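Local coordinates for protein transferrin (Manduca sexta, PDB 6WB6) that binds a single ferric ion per molecule together with a carbonate anion and transports iron as a secreted insect glycoprotein, at residues D60-S65 with N337-I342. Numbering follows the deposited sequence.
Sequences DMYVAS and NYTEVI. With NAG (2-acetamido-2-deoxy-beta-D-glucopyranose), chain C.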
loop_
_atom_site.group_PDB
_atom_site.type_symbol
_atom_site.label_atom_id
_atom_site.label_comp_id
_atom_site.label_asym_id
_atom_site.label_seq_id
_atom_site.Cartn_x
_atom_site.Cartn_y
_atom_site.Cartn_z
ATOM N N ASP A 60 -5.522 -13.572 -7.376
ATOM C CA ASP A 60 -6.625 -13.990 -6.510
ATOM C C ASP A 60 -6.887 -15.495 -6.624
ATOM O O ASP A 60 -7.196 -16.161 -5.627
ATOM C CB ASP A 60 -7.890 -13.185 -6.850
ATOM C CG ASP A 60 -7.699 -11.677 -6.708
ATOM O OD1 ASP A 60 -7.129 -11.202 -5.696
ATOM O OD2 ASP A 60 -8.109 -10.954 -7.636
ATOM N N MET A 61 -6.788 -16.041 -7.835
ATOM C CA MET A 61 -6.885 -17.485 -8.028
ATOM C C MET A 61 -5.875 -18.201 -7.158
ATOM O O MET A 61 -6.188 -19.210 -6.510
ATOM C CB MET A 61 -6.659 -17.836 -9.506
ATOM C CG MET A 61 -7.644 -17.134 -10.451
ATOM S SD MET A 61 -7.216 -17.260 -12.212
ATOM C CE MET A 61 -8.342 -16.057 -12.941
ATOM N N TYR A 62 -4.658 -17.667 -7.109
ATOM C CA TYR A 62 -3.650 -18.242 -6.251
ATOM C C TYR A 62 -4.093 -18.208 -4.796
ATOM O O TYR A 62 -3.996 -19.216 -4.095
ATOM C CB TYR A 62 -2.315 -17.516 -6.443
ATOM C CG TYR A 62 -1.237 -18.180 -5.641
ATOM C CD1 TYR A 62 -0.537 -19.257 -6.162
ATOM C CD2 TYR A 62 -0.965 -17.782 -4.338
ATOM C CE1 TYR A 62 0.425 -19.885 -5.442
ATOM C CE2 TYR A 62 0.007 -18.425 -3.594
ATOM C CZ TYR A 62 0.699 -19.474 -4.161
ATOM O OH TYR A 62 1.666 -20.135 -3.456
ATOM N N VAL A 63 -4.571 -17.053 -4.309
ATOM C CA VAL A 63 -5.117 -17.018 -2.949
ATOM C C VAL A 63 -6.181 -18.081 -2.803
ATOM O O VAL A 63 -6.290 -18.748 -1.767
ATOM C CB VAL A 63 -5.687 -15.630 -2.608
ATOM C CG1 VAL A 63 -6.442 -15.674 -1.255
ATOM C CG2 VAL A 63 -4.563 -14.592 -2.556
ATOM N N ALA A 64 -6.968 -18.267 -3.855
ATOM C CA ALA A 64 -8.115 -19.152 -3.768
ATOM C C ALA A 64 -7.662 -20.603 -3.736
ATOM O O ALA A 64 -8.220 -21.421 -3.001
ATOM C CB ALA A 64 -9.044 -18.872 -4.943
ATOM N N SER A 65 -6.600 -20.912 -4.477
ATOM C CA SER A 65 -6.088 -22.265 -4.564
ATOM C C SER A 65 -5.463 -22.727 -3.265
ATOM O O SER A 65 -5.191 -23.919 -3.124
ATOM C CB SER A 65 -5.056 -22.367 -5.692
ATOM O OG SER A 65 -3.821 -21.795 -5.294
ATOM N N ASN A 337 3.032 -20.892 -16.654
ATOM C CA ASN A 337 4.227 -20.803 -15.812
ATOM C C ASN A 337 4.116 -19.671 -14.800
ATOM O O ASN A 337 5.115 -19.088 -14.385
ATOM C CB ASN A 337 5.492 -20.629 -16.644
ATOM C CG ASN A 337 5.793 -21.845 -17.498
ATOM O OD1 ASN A 337 5.451 -22.972 -17.143
ATOM N ND2 ASN A 337 6.436 -21.625 -18.626
ATOM N N TYR A 338 2.903 -19.333 -14.394
ATOM C CA TYR A 338 2.730 -18.136 -13.589
ATOM C C TYR A 338 2.670 -18.430 -12.100
ATOM O O TYR A 338 2.796 -17.502 -11.303
ATOM C CB TYR A 338 1.468 -17.383 -14.045
ATOM C CG TYR A 338 1.443 -15.943 -13.621
ATOM C CD1 TYR A 338 2.248 -15.013 -14.243
ATOM C CD2 TYR A 338 0.610 -15.514 -12.601
ATOM C CE1 TYR A 338 2.222 -13.693 -13.876
ATOM C CE2 TYR A 338 0.585 -14.187 -12.211
ATOM C CZ TYR A 338 1.393 -13.280 -12.871
ATOM O OH TYR A 338 1.402 -11.968 -12.499
ATOM N N THR A 339 2.461 -19.682 -11.698
ATOM C CA THR A 339 2.534 -19.984 -10.268
ATOM C C THR A 339 3.946 -19.727 -9.759
ATOM O O THR A 339 4.134 -19.138 -8.688
ATOM C CB THR A 339 2.122 -21.432 -10.003
ATOM O OG1 THR A 339 0.936 -21.747 -10.739
ATOM C CG2 THR A 339 1.865 -21.639 -8.503
ATOM N N GLU A 340 4.945 -20.132 -10.551
ATOM C CA GLU A 340 6.351 -19.831 -10.269
ATOM C C GLU A 340 6.556 -18.361 -9.967
ATOM O O GLU A 340 7.237 -17.992 -8.998
ATOM C CB GLU A 340 7.211 -20.217 -11.480
ATOM C CG GLU A 340 7.203 -21.676 -11.818
ATOM C CD GLU A 340 7.907 -21.964 -13.140
ATOM O OE1 GLU A 340 9.124 -21.702 -13.240
ATOM O OE2 GLU A 340 7.228 -22.441 -14.075
ATOM N N VAL A 341 5.989 -17.505 -10.821
ATOM C CA VAL A 341 6.106 -16.058 -10.660
ATOM C C VAL A 341 5.442 -15.614 -9.368
ATOM O O VAL A 341 5.993 -14.821 -8.601
ATOM C CB VAL A 341 5.482 -15.353 -11.877
ATOM C CG1 VAL A 341 5.651 -13.872 -11.775
ATOM C CG2 VAL A 341 6.091 -15.864 -13.156
ATOM N N ILE A 342 4.218 -16.075 -9.128
ATOM C CA ILE A 342 3.529 -15.647 -7.918
ATOM C C ILE A 342 4.321 -16.085 -6.684
ATOM O O ILE A 342 4.449 -15.342 -5.704
ATOM C CB ILE A 342 2.085 -16.195 -7.907
ATOM C CG1 ILE A 342 1.165 -15.387 -8.847
ATOM C CG2 ILE A 342 1.540 -16.159 -6.507
ATOM C CD1 ILE A 342 -0.143 -16.125 -9.258
HETATM C C1 NAG C . 6.756 -22.764 -19.430
HETATM C C2 NAG C . 6.620 -22.443 -20.907
HETATM C C3 NAG C . 7.226 -23.495 -21.843
HETATM C C4 NAG C . 8.571 -24.037 -21.348
HETATM C C5 NAG C . 8.606 -24.216 -19.831
HETATM C C6 NAG C . 10.036 -24.374 -19.369
HETATM C C7 NAG C . 4.624 -21.049 -21.270
HETATM C C8 NAG C . 3.208 -21.103 -21.754
HETATM N N2 NAG C . 5.217 -22.241 -21.212
HETATM O O3 NAG C . 7.400 -22.849 -23.113
HETATM O O4 NAG C . 8.842 -25.358 -21.839
HETATM O O5 NAG C . 8.098 -23.088 -19.123
HETATM O O6 NAG C . 10.720 -23.209 -19.815
HETATM O O7 NAG C . 5.169 -19.993 -20.977
#
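Ile342 places its methyl CG2 squarely over one face of the Tyr62 ring: CG2 lies 3.6 Å from the ring centroid and only 14° off the normal, which qualifies the pair as CH-pi. The two side chains run past each other in opposite directions. CG2 stands opposite the backbone N; CG1 lies beside it (chi1 -77°), and an extended chi2 (161°) brings Ile342 CD1 to 3.8 Å from Tyr62 CB. Thr339, one helical turn earlier, crosses the tyrosine at about a right angle, its CG2 at the ring edge, 3.8 Å from Tyr62 CE1. That methyl is anti to the backbone N, while OG1 bonds to Asn334 OD1. Leu333 and Phe374 also touch Tyr62. Asn337 ends the preceding helix in a Schellman motif and carries the N-linked sugar on ND2. Both segments fall within the first transferrin-like repeat; the Ile342 side chain is about 13 Å from the bound iron, so this is packing near the site, not coordination. Replacing Tyr62 by alanine removes the ring, which would probably leave Ile342 CG2 without its aromatic face and a gap between helices 58-65 and 338-342. With aliphatic groups meeting one ring and 150 Å² buried in all, cohesion here rests on dispersion and shape rather than charge.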